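Local coordinates for protein DyP (Bjerkandera adusta, PDB 3VXJ) that is a dye-decolorizing peroxidase with heme b that probably uses hydrogen peroxide to oxidise dyes and phenolic compounds, at residues 403-408 with 412-417; 237-240 with 246-249; 27-30 with 36-39; 119-124 with 136-141. One frame throughout, in Å; residues are numbered along the deposited sequence.

Interaction 1 of 4, residues 403-408 with 412-417; sequences GGLDPL and ETFTVP
Leu405 lies over one face of the Phe414 ring. Its CB is 3.7 Å from Phe414 CE2 and sits toward the rim of the ring, which makes a CH-pi contact. CD1 of Leu405 reaches back to the root of the same ring, 3.8 Å from Phe414 CG. The leucine has CG beside the backbone N and anti to the carbonyl carbon (chi1 -60°), which sets CD1 against the ring. One water stands at the ring edge, in the ring plane. It accepts from Asp406 N at 2.9 Å and donates to Glu412 O, so it joins two backbones that share no direct hydrogen bond here.

Farther out, two acids come together. Asp406 OD2 and Glu412 OE1 are 3.9 Å apart, with the carboxylate planes turned 46° to each other. A second water lies between these two oxygens. Asp406 OD1 accepts from Leu408 N at 2.9 Å in an Asx turn, which helps to orient the carboxylate.

Residues 403-408 lie in the loop that joins strands 401-403 and 413-415, which pair antiparallel. Arg259 of helix 249-261 bonds to Gly404 O and Leu405 O, and Leu256 and Met260 of that helix pack on Leu405. Tyr233 of helix 227-236 touches Phe414. Apolar cover, water and the Arg259 bonds thus hold the loop. The close carboxylates would probably raise the proton affinity of one of them.

Interaction 2 of 4, residues 237-240 with 246-249; sequences NAIP and NLTQ. With NAG (2-acetamido-2-deoxy-beta-D-glucopyranose), chain C.
Pro240 and Leu247 make the direct hydrogen bond of this contact. Leu247 N donates to Pro240 O at 3.0 Å, and the N-H points almost straight at the oxygen (167°). The donor is tilted 31° from the carbonyl plane. One water adds a second polar link. It is 2.8 Å from Ile239 O and lies farther from Leu247 O, and it is shared among several acceptors.

Two methyls pack on carbonyls. Leu247 CD1 lies 3.5 Å from Ile239 O, and Ala238 CB lies 3.5 Å from Gln249 O. Leu247 has CG beside the backbone N (chi1 -59°), which brings its methyl against Ile239. The apolar touches are few. Leu247 CD1 is a loose 4.4 Å from Ile239 CG2. Ala238 CB is 3.9 Å from Gln249 CG. The glutamine runs extended past this methyl, and its NE2 bonds to Leu235 O.

The covalent feature is the N-glycan. Asn246 ND2 is bonded to C1 of an N-acetylglucosamine at 1.4 Å. Asn246 is exposed and opens the Asn-Leu-Thr sequon of residues 246-248.

The segments lead into and out of the short strands 241-242 and 245-246. The first leaves helix 227-236, and the second enters helix 249-261 with Thr248 as its N-cap. Thr248 N donates to Glu251 OE1, consistent with a capping box. Ile239 shares a backbone bond with Gly252, and Phe255 packs on both Ile239 and Leu247, so the contact closes a surface loop against that helix.

Interaction 3 of 4, residues 27-30 with 36-39; sequences VFFQ and SFKT
Phe29 and Phe37 form a buried aromatic contact between strand 23-31 and helix 34-48, on the side of the sheet that the helix covers. The two ring planes are near parallel, 23° apart, but the rings are slid past each other and barely overlap. Their centroids are 5.7 Å apart. The touching is done by the outer carbons: Phe29 CE1 is 3.7 Å from Phe37 CE1, and Phe29 CZ is 4.1 Å from Phe37 CZ. The two side chains cross at about a right angle. Phe37 has CG anti to its backbone N (chi1 -180°), which sends its ring off the helix toward the strand.

Strand 23-31 and helix 34-48 are the first strand and first helix of a ferredoxin-like beta-alpha-beta-beta-alpha-beta unit, with the strands in the order 2-3-1-4. DyP-type peroxidases are built from such units. Phe29 belongs to a central strand of this sheet, and its ring has Leu69 and Phe71 of strand 65-71 and Ile146 of strand 146-155 around it. With Phe29 cut back to a methyl, as an alanine here, Phe37 would probably lose its partner on the strand and a gap would open between sheet and helix. Phe71 and Ile146 also touch Phe37, and the ring of Phe142, at the end of helix 128-142, meets it with the planes at about 40°. Val27 O lies at the edge of the Phe29 ring, in its plane.

Interaction 4 of 4, residues 119-124 with 136-141; sequences GVFLIG and DDISST
Asp137 O accepts two bonds from Thr141, one from the backbone N at 3.0 Å and one from OG1, also at 3.0 Å. They arrive from opposite faces of the carbonyl plane. The first is the ordinary helix bond, and the second ties the threonine side chain back onto helix 128-142. The Asp137 carboxylate forms a salt bridge with Arg48.

From this helix Ile138 reaches strand 119-125. Its CD1 lies over one face of the Phe121 ring, 3.7 Å from Phe121 CG, in a CH-pi contact. CG2 covers the far part of the ring, 4.0 Å from Phe121 CE2. Ile138 has CG1 anti to the carbonyl carbon (chi1 -69°), and this aims CD1 at the strand. Ile123 meets it tip to tip, with its CD1 3.8 Å from Ile138 CD1.

Strand 119-125 and helix 128-142 are the third strand and second helix of a ferredoxin-like unit. The ring of Phe142 meets that of Phe121 edge-to-face. Were Phe121 replaced by a serine, both methyl groups of Ile138 would probably lose their ring face and a hydroxyl would be buried among apolar groups. No hydrogen bond joins strand and helix segments here, so apolar contact alone holds them together directly.

How the interactions relate
Interactions 1 and 2 lie on one side of the chain's centre, and interactions 3 and 4 on the other, with centres 45 to 54 Å from the first pair. Interactions 3 and 4 are buried and purely apolar across their segments. Each sets a helix against the same sheet, in which strands 23-31 and 119-125 are neighbours joined by probable hydrogen bonds such as Val27 N to Phe121 O. Interactions 1 and 2 join loops and add water and backbone groups to their apolar contacts. Interaction 1 is mostly buried, interaction 2 is at the surface and carries the N-linked sugar. They touch where Ile239 and Pro240 pack on Leu405 and Asp406, and both lean on helix 249-261.

Interaction 1 of 4, residues 403-408 with 412-417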
loop_
_atom_site.group_PDB
_atom_site.type_symbol
_atom_site.label_atom_id
_atom_site.label_comp_id
_atom_site.label_asym_id
_atom_site.label_seq_id
_atom_site.Cartn_x
_atom_site.Cartn_y
_atom_site.Cartn_z
ATOM N N GLY A 403 -21.752 -8.082 4.411
ATOM C CA GLY A 403 -22.874 -7.800 5.293
ATOM C C GLY A 403 -22.619 -6.572 6.139
ATOM O O GLY A 403 -21.512 -6.015 6.158
ATOM N N GLY A 404 -23.652 -6.153 6.853
ATOM C CA GLY A 404 -23.499 -5.201 7.933
ATOM C C GLY A 404 -23.214 -3.761 7.587
ATOM O O GLY A 404 -22.995 -2.963 8.486
ATOM N N LEU A 405 -23.247 -3.402 6.308
ATOM C CA LEU A 405 -22.969 -2.012 5.931
ATOM C C LEU A 405 -24.024 -1.027 6.442
ATOM O O LEU A 405 -23.705 0.122 6.731
ATOM C CB LEU A 405 -22.773 -1.865 4.418
ATOM C CG LEU A 405 -21.643 -2.656 3.745
ATOM C CD1 LEU A 405 -21.530 -2.242 2.280
ATOM C CD2 LEU A 405 -20.301 -2.499 4.465
ATOM N N ASP A 406 -25.270 -1.472 6.541
ATOM C CA ASP A 406 -26.321 -0.656 7.133
ATOM C C ASP A 406 -26.417 -0.981 8.621
ATOM O O ASP A 406 -26.862 -2.071 8.996
ATOM C CB ASP A 406 -27.662 -0.903 6.426
ATOM C CG ASP A 406 -28.761 0.026 6.901
ATOM O OD1 ASP A 406 -28.654 0.561 8.017
ATOM O OD2 ASP A 406 -29.749 0.211 6.162
ATOM N N PRO A 407 -26.018 -0.027 9.479
ATOM C CA PRO A 407 -26.000 -0.315 10.915
ATOM C C PRO A 407 -27.373 -0.622 11.508
ATOM O O PRO A 407 -27.447 -1.231 12.570
ATOM C CB PRO A 407 -25.437 0.974 11.519
ATOM C CG PRO A 407 -25.841 2.055 10.541
ATOM C CD PRO A 407 -25.701 1.385 9.193
ATOM N N LEU A 408 -28.443 -0.206 10.828
ATOM C CA LEU A 408 -29.806 -0.432 11.325
ATOM C C LEU A 408 -30.449 -1.656 10.681
ATOM O O LEU A 408 -31.564 -2.028 11.035
ATOM C CB LEU A 408 -30.691 0.817 11.138
ATOM C CG LEU A 408 -30.165 2.146 11.706
ATOM C CD1 LEU A 408 -31.213 3.250 11.571
ATOM C CD2 LEU A 408 -29.709 2.012 13.163
ATOM N N GLU A 412 -28.668 -7.239 6.224
ATOM C CA GLU A 412 -28.748 -6.915 4.809
ATOM C C GLU A 412 -27.374 -7.095 4.176
ATOM O O GLU A 412 -26.367 -6.601 4.688
ATOM C CB GLU A 412 -29.256 -5.486 4.598
ATOM C CG GLU A 412 -29.479 -5.124 3.130
ATOM C CD GLU A 412 -29.780 -3.652 2.924
ATOM O OE1 GLU A 412 -29.492 -2.845 3.829
ATOM O OE2 GLU A 412 -30.299 -3.297 1.843
ATOM N N THR A 413 -27.338 -7.812 3.063
ATOM C CA THR A 413 -26.089 -7.974 2.332
ATOM C C THR A 413 -26.036 -7.052 1.124
ATOM O O THR A 413 -27.054 -6.747 0.495
ATOM C CB THR A 413 -25.855 -9.434 1.897
ATOM O OG1 THR A 413 -26.848 -9.811 0.951
ATOM C CG2 THR A 413 -25.910 -10.373 3.097
ATOM N N PHE A 414 -24.827 -6.602 0.824
ATOM C CA PHE A 414 -24.565 -5.774 -0.336
ATOM C C PHE A 414 -23.653 -6.569 -1.267
ATOM O O PHE A 414 -22.624 -7.092 -0.828
ATOM C CB PHE A 414 -23.886 -4.462 0.094
ATOM C CG PHE A 414 -24.779 -3.529 0.881
ATOM C CD1 PHE A 414 -25.205 -2.323 0.327
ATOM C CD2 PHE A 414 -25.171 -3.840 2.186
ATOM C CE1 PHE A 414 -26.016 -1.451 1.046
ATOM C CE2 PHE A 414 -26.000 -2.977 2.911
ATOM C CZ PHE A 414 -26.417 -1.780 2.339
ATOM N N THR A 415 -24.034 -6.680 -2.536
ATOM C CA THR A 415 -23.153 -7.272 -3.540
ATOM C C THR A 415 -22.535 -6.122 -4.327
ATOM O O THR A 415 -23.215 -5.389 -5.045
ATOM C CB THR A 415 -23.884 -8.291 -4.436
ATOM O OG1 THR A 415 -24.382 -9.361 -3.621
ATOM C CG2 THR A 415 -22.934 -8.875 -5.482
ATOM N N VAL A 416 -21.231 -5.962 -4.160
ATOM C CA VAL A 416 -20.555 -4.731 -4.543
ATOM C C VAL A 416 -19.752 -4.963 -5.828
ATOM O O VAL A 416 -18.913 -5.862 -5.875
ATOM C CB VAL A 416 -19.640 -4.255 -3.389
ATOM C CG1 VAL A 416 -18.978 -2.929 -3.734
ATOM C CG2 VAL A 416 -20.438 -4.126 -2.086
ATOM N N PRO A 417 -20.011 -4.167 -6.883
ATOM C CA PRO A 417 -19.153 -4.263 -8.071
ATOM C C PRO A 417 -17.697 -3.988 -7.699
ATOM O O PRO A 417 -17.437 -3.211 -6.777
ATOM C CB PRO A 417 -19.665 -3.131 -8.970
ATOM C CG PRO A 417 -21.049 -2.864 -8.519
ATOM C CD PRO A 417 -21.047 -3.131 -7.038
HETATM O O HOH W 1 -26.229 -4.227 6.306
HETATM O O HOH W 2 -29.954 -0.352 3.633
#

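Interaction 2 of 4, residues 237-240 with 246-249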
loop_
_atom_site.group_PDB
_atom_site.type_symbol
_atom_site.label_atom_id
_atom_site.label_comp_id
_atom_site.label_asym_id
_atom_site.label_seq_id
_atom_site.Cartn_x
_atom_site.Cartn_y
_atom_site.Cartn_z
ATOM N N ASN A 237 -27.257 3.126 -3.303
ATOM C CA ASN A 237 -27.407 2.274 -2.126
ATOM C C ASN A 237 -27.285 3.050 -0.819
ATOM O O ASN A 237 -27.001 2.486 0.244
ATOM C CB ASN A 237 -26.417 1.115 -2.202
ATOM C CG ASN A 237 -26.741 0.177 -3.336
ATOM O OD1 ASN A 237 -27.626 -0.672 -3.213
ATOM N ND2 ASN A 237 -26.054 0.341 -4.456
ATOM N N ALA A 238 -27.504 4.358 -0.917
ATOM C CA ALA A 238 -27.359 5.269 0.213
ATOM C C ALA A 238 -28.088 4.737 1.431
ATOM O O ALA A 238 -29.217 4.261 1.336
ATOM C CB ALA A 238 -27.889 6.644 -0.152
ATOM N N ILE A 239 -27.436 4.803 2.582
ATOM C CA ILE A 239 -28.039 4.318 3.818
ATOM C C ILE A 239 -29.141 5.293 4.244
ATOM O O ILE A 239 -28.884 6.490 4.342
ATOM C CB ILE A 239 -26.963 4.121 4.904
ATOM C CG1 ILE A 239 -26.014 2.999 4.467
ATOM C CG2 ILE A 239 -27.597 3.821 6.255
ATOM C CD1 ILE A 239 -24.773 2.852 5.273
ATOM N N PRO A 240 -30.374 4.792 4.456
ATOM C CA PRO A 240 -31.475 5.729 4.733
ATOM C C PRO A 240 -31.393 6.442 6.082
ATOM O O PRO A 240 -31.872 7.560 6.191
ATOM C CB PRO A 240 -32.735 4.848 4.685
ATOM C CG PRO A 240 -32.276 3.473 4.814
ATOM C CD PRO A 240 -30.852 3.404 4.318
ATOM N N ASN A 246 -32.448 10.188 10.446
ATOM C CA ASN A 246 -32.556 10.044 9.008
ATOM C C ASN A 246 -31.467 10.795 8.277
ATOM O O ASN A 246 -31.016 11.853 8.708
ATOM C CB ASN A 246 -33.903 10.569 8.552
ATOM C CG ASN A 246 -35.031 9.614 8.832
ATOM O OD1 ASN A 246 -34.829 8.443 9.171
ATOM N ND2 ASN A 246 -36.250 10.114 8.683
ATOM N N LEU A 247 -31.054 10.235 7.148
ATOM C CA LEU A 247 -30.010 10.835 6.338
ATOM C C LEU A 247 -30.573 11.271 5.005
ATOM O O LEU A 247 -31.405 10.573 4.424
ATOM C CB LEU A 247 -28.885 9.823 6.110
ATOM C CG LEU A 247 -28.198 9.279 7.369
ATOM C CD1 LEU A 247 -27.271 8.139 6.995
ATOM C CD2 LEU A 247 -27.435 10.389 8.103
ATOM N N THR A 248 -30.131 12.425 4.517
ATOM C CA THR A 248 -30.428 12.783 3.134
ATOM C C THR A 248 -29.708 11.758 2.264
ATOM O O THR A 248 -28.787 11.071 2.741
ATOM C CB THR A 248 -29.913 14.182 2.771
ATOM O OG1 THR A 248 -28.483 14.185 2.844
ATOM C CG2 THR A 248 -30.491 15.254 3.709
ATOM N N GLN A 249 -30.087 11.657 0.997
ATOM C CA GLN A 249 -29.393 10.725 0.118
ATOM C C GLN A 249 -27.891 11.004 0.068
ATOM O O GLN A 249 -27.092 10.073 0.130
ATOM C CB GLN A 249 -29.987 10.722 -1.282
ATOM C CG GLN A 249 -29.332 9.678 -2.168
ATOM C CD GLN A 249 -29.673 9.848 -3.623
ATOM O OE1 GLN A 249 -30.124 10.917 -4.048
ATOM N NE2 GLN A 249 -29.441 8.801 -4.408
HETATM C C1 NAG C . -37.427 9.316 8.873
HETATM C C2 NAG C . -38.581 10.314 8.998
HETATM C C3 NAG C . -39.923 9.573 8.955
HETATM C C4 NAG C . -40.002 8.687 7.709
HETATM C C5 NAG C . -38.771 7.783 7.596
HETATM C C6 NAG C . -38.750 7.033 6.269
HETATM C C7 NAG C . -38.494 10.870 11.453
HETATM C C8 NAG C . -38.305 12.014 12.407
HETATM N N2 NAG C . -38.436 11.198 10.157
HETATM O O3 NAG C . -40.995 10.491 8.972
HETATM O O4 NAG C . -41.167 7.891 7.766
HETATM O O5 NAG C . -37.586 8.551 7.685
HETATM O O6 NAG C . -37.646 6.155 6.241
HETATM O O7 NAG C . -38.688 9.733 11.893
HETATM O O HOH W 3 -30.094 8.277 2.543
#

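Interaction 3 of 4, residues 27-30 with 36-39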
loop_
_atom_site.group_PDB
_atom_site.type_symbol
_atom_site.label_atom_id
_atom_site.label_comp_id
_atom_site.label_asym_id
_atom_site.label_seq_id
_atom_site.Cartn_x
_atom_site.Cartn_y
_atom_site.Cartn_z
ATOM N N VAL A 27 10.286 3.356 -12.063
ATOM C CA VAL A 27 10.962 3.045 -13.324
ATOM C C VAL A 27 11.335 1.569 -13.292
ATOM O O VAL A 27 12.262 1.158 -12.575
ATOM C CB VAL A 27 12.228 3.914 -13.544
ATOM C CG1 VAL A 27 12.865 3.578 -14.879
ATOM C CG2 VAL A 27 11.897 5.412 -13.481
ATOM N N PHE A 28 10.581 0.773 -14.036
ATOM C CA PHE A 28 10.787 -0.669 -14.100
ATOM C C PHE A 28 11.791 -0.977 -15.193
ATOM O O PHE A 28 11.703 -0.426 -16.286
ATOM C CB PHE A 28 9.458 -1.399 -14.339
ATOM C CG PHE A 28 8.436 -1.144 -13.261
ATOM C CD1 PHE A 28 8.438 -1.897 -12.090
ATOM C CD2 PHE A 28 7.515 -0.107 -13.389
ATOM C CE1 PHE A 28 7.510 -1.645 -11.083
ATOM C CE2 PHE A 28 6.595 0.152 -12.387
ATOM C CZ PHE A 28 6.588 -0.609 -11.235
ATOM N N PHE A 29 12.743 -1.852 -14.900
ATOM C CA PHE A 29 13.825 -2.099 -15.835
ATOM C C PHE A 29 14.212 -3.565 -15.931
ATOM O O PHE A 29 13.883 -4.385 -15.054
ATOM C CB PHE A 29 15.053 -1.233 -15.486
ATOM C CG PHE A 29 15.707 -1.595 -14.182
ATOM C CD1 PHE A 29 16.745 -2.529 -14.147
ATOM C CD2 PHE A 29 15.278 -1.031 -12.982
ATOM C CE1 PHE A 29 17.342 -2.889 -12.953
ATOM C CE2 PHE A 29 15.883 -1.378 -11.783
ATOM C CZ PHE A 29 16.910 -2.317 -11.763
ATOM N N GLN A 30 14.905 -3.870 -17.024
ATOM C CA GLN A 30 15.628 -5.113 -17.222
ATOM C C GLN A 30 17.112 -4.802 -17.259
ATOM O O GLN A 30 17.519 -3.760 -17.783
ATOM C CB GLN A 30 15.296 -5.714 -18.582
ATOM C CG GLN A 30 13.918 -6.213 -18.817
ATOM C CD GLN A 30 13.803 -6.846 -20.201
ATOM O OE1 GLN A 30 14.702 -7.573 -20.642
ATOM N NE2 GLN A 30 12.706 -6.566 -20.894
ATOM N N SER A 36 28.303 -4.113 -16.589
ATOM C CA SER A 36 28.100 -2.678 -16.763
ATOM C C SER A 36 27.078 -2.123 -15.769
ATOM O O SER A 36 27.251 -1.017 -15.253
ATOM C CB SER A 36 27.716 -2.360 -18.206
ATOM O OG SER A 36 28.731 -2.809 -19.092
ATOM N N PHE A 37 26.035 -2.896 -15.480
ATOM C CA PHE A 37 25.060 -2.507 -14.468
ATOM C C PHE A 37 25.696 -2.345 -13.085
ATOM O O PHE A 37 25.418 -1.374 -12.383
ATOM C CB PHE A 37 23.903 -3.507 -14.392
ATOM C CG PHE A 37 22.875 -3.137 -13.371
ATOM C CD1 PHE A 37 21.839 -2.273 -13.702
ATOM C CD2 PHE A 37 22.966 -3.619 -12.067
ATOM C CE1 PHE A 37 20.887 -1.916 -12.748
ATOM C CE2 PHE A 37 22.024 -3.261 -11.112
ATOM C CZ PHE A 37 20.981 -2.418 -11.461
ATOM N N LYS A 38 26.541 -3.300 -12.706
ATOM C CA LYS A 38 27.155 -3.303 -11.385
ATOM C C LYS A 38 28.072 -2.106 -11.156
ATOM O O LYS A 38 28.023 -1.501 -10.093
ATOM C CB LYS A 38 27.895 -4.615 -11.139
ATOM C CG LYS A 38 26.946 -5.794 -10.955
ATOM C CD LYS A 38 27.681 -7.090 -10.758
ATOM C CE LYS A 38 26.680 -8.224 -10.691
ATOM N NZ LYS A 38 27.255 -9.433 -10.069
ATOM N N THR A 39 28.889 -1.740 -12.144
ATOM C CA THR A 39 29.730 -0.563 -11.988
ATOM C C THR A 39 28.892 0.719 -11.978
ATOM O O THR A 39 29.153 1.623 -11.178
ATOM C CB THR A 39 30.896 -0.518 -13.008
ATOM O OG1 THR A 39 31.676 0.668 -12.792
ATOM C CG2 THR A 39 30.395 -0.552 -14.458
#

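Interaction 4 of 4, residues 119-124 with 136-141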
loop_
_atom_site.group_PDB
_atom_site.type_symbol
_atom_site.label_atom_id
_atom_site.label_comp_id
_atom_site.label_asym_id
_atom_site.label_seq_id
_atom_site.Cartn_x
_atom_site.Cartn_y
_atom_site.Cartn_z
ATOM N N GLY A 119 13.817 -5.082 -11.831
ATOM C CA GLY A 119 13.861 -4.189 -10.692
ATOM C C GLY A 119 13.067 -2.933 -10.921
ATOM O O GLY A 119 12.467 -2.739 -11.984
ATOM N N VAL A 120 13.077 -2.078 -9.907
ATOM C CA VAL A 120 12.378 -0.805 -9.955
ATOM C C VAL A 120 13.171 0.274 -9.216
ATOM O O VAL A 120 13.633 0.057 -8.084
ATOM C CB VAL A 120 10.920 -0.942 -9.400
ATOM C CG1 VAL A 120 10.893 -1.422 -7.931
ATOM C CG2 VAL A 120 10.146 0.355 -9.595
ATOM N N PHE A 121 13.340 1.421 -9.873
ATOM C CA PHE A 121 13.798 2.630 -9.203
ATOM C C PHE A 121 12.551 3.396 -8.779
ATOM O O PHE A 121 11.669 3.634 -9.606
ATOM C CB PHE A 121 14.591 3.546 -10.139
ATOM C CG PHE A 121 15.926 3.003 -10.576
ATOM C CD1 PHE A 121 17.090 3.347 -9.893
ATOM C CD2 PHE A 121 16.029 2.209 -11.712
ATOM C CE1 PHE A 121 18.333 2.869 -10.310
ATOM C CE2 PHE A 121 17.263 1.728 -12.144
ATOM C CZ PHE A 121 18.421 2.063 -11.444
ATOM N N LEU A 122 12.466 3.751 -7.503
ATOM C CA LEU A 122 11.390 4.604 -6.997
ATOM C C LEU A 122 11.968 5.984 -6.817
ATOM O O LEU A 122 12.907 6.157 -6.048
ATOM C CB LEU A 122 10.889 4.130 -5.628
ATOM C CG LEU A 122 10.362 2.732 -5.346
ATOM C CD1 LEU A 122 11.494 1.713 -5.231
ATOM C CD2 LEU A 122 9.573 2.797 -4.051
ATOM N N ILE A 123 11.382 6.960 -7.500
ATOM C CA ILE A 123 11.867 8.334 -7.443
ATOM C C ILE A 123 10.760 9.200 -6.866
ATOM O O ILE A 123 9.678 9.278 -7.454
ATOM C CB ILE A 123 12.241 8.886 -8.846
ATOM C CG1 ILE A 123 13.220 7.960 -9.572
ATOM C CG2 ILE A 123 12.813 10.311 -8.725
ATOM C CD1 ILE A 123 13.322 8.208 -11.071
ATOM N N GLY A 124 11.012 9.822 -5.719
ATOM C CA GLY A 124 10.032 10.708 -5.085
ATOM C C GLY A 124 10.508 12.136 -5.195
ATOM O O GLY A 124 11.654 12.433 -4.871
ATOM N N ASP A 136 16.353 10.933 -16.327
ATOM C CA ASP A 136 17.439 11.162 -17.276
ATOM C C ASP A 136 18.806 10.866 -16.643
ATOM O O ASP A 136 19.714 10.378 -17.320
ATOM C CB ASP A 136 17.399 12.595 -17.808
ATOM C CG ASP A 136 16.232 12.844 -18.754
ATOM O OD1 ASP A 136 15.523 11.890 -19.154
ATOM O OD2 ASP A 136 16.026 14.021 -19.107
ATOM N N ASP A 137 18.945 11.160 -15.350
ATOM C CA ASP A 137 20.169 10.861 -14.603
ATOM C C ASP A 137 20.405 9.352 -14.522
ATOM O O ASP A 137 21.532 8.886 -14.681
ATOM C CB ASP A 137 20.102 11.494 -13.206
ATOM C CG ASP A 137 21.313 11.175 -12.353
ATOM O OD1 ASP A 137 22.428 11.628 -12.691
ATOM O OD2 ASP A 137 21.152 10.506 -11.318
ATOM N N ILE A 138 19.336 8.587 -14.310
ATOM C CA ILE A 138 19.435 7.127 -14.392
ATOM C C ILE A 138 19.876 6.684 -15.795
ATOM O O ILE A 138 20.785 5.869 -15.930
ATOM C CB ILE A 138 18.116 6.438 -13.982
ATOM C CG1 ILE A 138 17.895 6.627 -12.480
ATOM C CG2 ILE A 138 18.135 4.940 -14.368
ATOM C CD1 ILE A 138 16.499 6.318 -12.001
ATOM N N SER A 139 19.256 7.243 -16.832
ATOM C CA SER A 139 19.636 6.908 -18.208
ATOM C C SER A 139 21.106 7.203 -18.495
ATOM O O SER A 139 21.791 6.402 -19.138
ATOM C CB SER A 139 18.741 7.639 -19.210
ATOM O OG SER A 139 17.389 7.252 -19.041
ATOM N N SER A 140 21.578 8.348 -18.014
ATOM C CA SER A 140 22.963 8.780 -18.213
ATOM C C SER A 140 23.959 7.884 -17.476
ATOM O O SER A 140 25.021 7.552 -18.005
ATOM C CB SER A 140 23.136 10.236 -17.773
ATOM O OG SER A 140 24.465 10.683 -17.997
ATOM N N THR A 141 23.615 7.494 -16.253
ATOM C CA THR A 141 24.510 6.695 -15.422
ATOM C C THR A 141 24.537 5.225 -15.851
ATOM O O THR A 141 25.603 4.614 -15.949
ATOM C CB THR A 141 24.137 6.833 -13.929
ATOM O OG1 THR A 141 24.256 8.212 -13.546
ATOM C CG2 THR A 141 25.058 5.992 -13.047
#